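Local structure of time interval measuring enzyme TIME (Bombyx mori, 2E47) at residues Val13-Glu17 / Thr18-Asn22. The protein probably disproportionates superoxide into hydrogen peroxide and dioxygen as a copper- and zinc-binding enzyme of the Cu-Zn superoxide dismutase family. Sequence-based numbering, arbitrary orientation.
With NAG (2-acetamido-2-deoxy-beta-D-glucopyranose), chain C.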
loop_
_atom_site.group_PDB
_atom_site.type_symbol
_atom_site.label_atom_id
_atom_site.label_comp_id
_atom_site.label_asym_id
_atom_site.label_seq_id
_atom_site.Cartn_x
_atom_site.Cartn_y
_atom_site.Cartn_z
ATOM N N VAL A 13 -3.440 -0.724 6.981
ATOM C CA VAL A 13 -4.496 -0.118 7.763
ATOM C C VAL A 13 -5.798 -0.597 7.202
ATOM O O VAL A 13 -5.997 -0.545 6.023
ATOM C CB VAL A 13 -4.378 1.467 7.727
ATOM C CG1 VAL A 13 -5.529 2.099 8.350
ATOM C CG2 VAL A 13 -3.060 1.938 8.449
ATOM N N LEU A 14 -6.689 -1.078 8.042
ATOM C CA LEU A 14 -8.074 -1.407 7.652
ATOM C C LEU A 14 -8.996 -0.224 8.051
ATOM O O LEU A 14 -8.880 0.261 9.177
ATOM C CB LEU A 14 -8.469 -2.577 8.523
ATOM C CG LEU A 14 -8.216 -4.003 7.999
ATOM C CD1 LEU A 14 -7.311 -4.068 6.803
ATOM C CD2 LEU A 14 -7.977 -5.089 9.031
ATOM N N SER A 15 -9.889 0.229 7.169
ATOM C CA SER A 15 -10.698 1.366 7.471
ATOM C C SER A 15 -11.987 1.305 6.607
ATOM O O SER A 15 -11.937 1.533 5.384
ATOM C CB SER A 15 -9.916 2.685 7.222
ATOM O OG SER A 15 -10.551 3.749 7.952
ATOM N N THR A 16 -13.098 1.002 7.288
ATOM C CA THR A 16 -14.415 0.737 6.747
ATOM C C THR A 16 -15.373 1.586 7.658
ATOM O O THR A 16 -14.906 2.157 8.665
ATOM C CB THR A 16 -14.580 -0.804 6.850
ATOM O OG1 THR A 16 -14.208 -1.427 5.595
ATOM C CG2 THR A 16 -15.862 -1.318 7.331
ATOM N N GLU A 17 -16.661 1.692 7.291
ATOM C CA GLU A 17 -17.656 2.287 8.166
ATOM C C GLU A 17 -17.664 1.562 9.519
ATOM O O GLU A 17 -17.812 2.213 10.576
ATOM C CB GLU A 17 -19.073 2.191 7.568
ATOM C CG GLU A 17 -19.408 3.197 6.434
ATOM C CD GLU A 17 -18.827 4.601 6.673
ATOM O OE1 GLU A 17 -19.322 5.340 7.573
ATOM O OE2 GLU A 17 -17.874 4.968 5.949
ATOM N N THR A 18 -17.519 0.224 9.489
ATOM C CA THR A 18 -17.589 -0.569 10.729
ATOM C C THR A 18 -16.261 -1.092 11.318
ATOM O O THR A 18 -16.185 -1.350 12.514
ATOM C CB THR A 18 -18.615 -1.749 10.594
ATOM O OG1 THR A 18 -18.279 -2.544 9.450
ATOM C CG2 THR A 18 -20.080 -1.216 10.390
ATOM N N ILE A 19 -15.228 -1.236 10.496
ATOM C CA ILE A 19 -14.018 -1.925 10.907
ATOM C C ILE A 19 -12.817 -1.020 10.860
ATOM O O ILE A 19 -12.649 -0.285 9.878
ATOM C CB ILE A 19 -13.792 -3.198 10.016
ATOM C CG1 ILE A 19 -14.739 -4.327 10.472
ATOM C CG2 ILE A 19 -12.298 -3.630 10.077
ATOM C CD1 ILE A 19 -14.938 -5.335 9.506
ATOM N N ARG A 20 -12.008 -1.036 11.925
ATOM C CA ARG A 20 -10.790 -0.241 11.967
ATOM C C ARG A 20 -9.665 -1.014 12.578
ATOM O O ARG A 20 -9.832 -1.642 13.635
ATOM C CB ARG A 20 -10.947 1.067 12.811
ATOM C CG ARG A 20 -12.228 1.847 12.559
ATOM C CD ARG A 20 -12.011 2.974 11.594
ATOM N NE ARG A 20 -12.743 4.157 12.083
ATOM C CZ ARG A 20 -13.942 4.548 11.632
ATOM N NH1 ARG A 20 -14.523 5.631 12.153
ATOM N NH2 ARG A 20 -14.548 3.866 10.651
ATOM N N GLY A 21 -8.493 -0.895 11.965
ATOM C CA GLY A 21 -7.320 -1.478 12.565
ATOM C C GLY A 21 -6.029 -1.081 11.930
ATOM O O GLY A 21 -6.011 -0.506 10.842
ATOM N N ASN A 22 -4.948 -1.361 12.651
ATOM C CA ASN A 22 -3.569 -1.234 12.174
ATOM C C ASN A 22 -2.943 -2.585 12.385
ATOM O O ASN A 22 -3.099 -3.177 13.470
ATOM C CB ASN A 22 -2.766 -0.250 13.052
ATOM C CG ASN A 22 -3.407 1.155 13.086
ATOM O OD1 ASN A 22 -3.587 1.768 12.013
ATOM N ND2 ASN A 22 -3.827 1.618 14.295
HETATM C C1 NAG C . -3.325 2.931 14.695
HETATM C C2 NAG C . -2.046 3.756 14.944
HETATM C C3 NAG C . -2.282 5.040 15.767
HETATM C C4 NAG C . -3.675 5.679 15.743
HETATM C C5 NAG C . -4.769 4.800 15.130
HETATM C C6 NAG C . -5.815 5.648 14.395
HETATM C C7 NAG C . 0.205 2.591 14.962
HETATM C C8 NAG C . 0.123 2.143 13.548
HETATM N N2 NAG C . -0.942 2.983 15.568
HETATM O O3 NAG C . -1.312 6.014 15.436
HETATM O O4 NAG C . -4.016 5.783 17.108
HETATM O O5 NAG C . -4.255 3.853 14.204
HETATM O O6 NAG C . -6.422 6.625 15.220
HETATM O O7 NAG C . 1.322 2.567 15.480
#
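The beta hairpin of strands 9-15 and 20-27, part of the antiparallel beta-barrel of Cu-Zn superoxide dismutases, turns back on itself here, with Glu17 and Thr18 at the bend. Leu14 and Gly21 form a hydrogen-bonded pair: Leu14 N donates to Gly21 O at 2.9 Å, and Gly21 N returns a bond to Leu14 O at 3.0 Å. Next to the turn, Thr16 N reaches Ile19 O over 2.9 Å and closes the hairpin beyond the end of both strands.

Val13, Ser15, Arg20 and Asn22 share one face. Arg20 has CG beside its own backbone N (chi1 -45°), and further bends at chi2 and chi3 carry the guanidinium past Ser15 and along the hairpin toward the turn. Its CD passes 4.0 Å from Ser15 OG, while NH2 meets Thr16 O at the guanidinium edge; this bond is short (2.6 Å) but weak, its N-H...O angle being only 120°. At the other end Val13 and Asn22 stand side by side, with Val13 CG2 3.6 Å from Asn22 OD1. Asn22 ND2 is joined to C1 of the N-acetylglucosamine, so the strand carries an N-linked glycan on this face. Ser58 of the second subunit also packs against Val13 and Asn22.

On the inner side, Leu14 and Ile19 are buried and meet loosely, Leu14 CB lying 4.3 Å from Ile19 CG2. Ala149 of strand 147-155 and Ile39 of strand 33-40 touch both of them. The hairpin thus separates two environments: aliphatic side chains pack one face against strands 33-40 and 147-155, while the other bears the sugar and an arginine whose one bond across the hairpin, to the carbonyl of Thr16, is poorly directed despite its shortness.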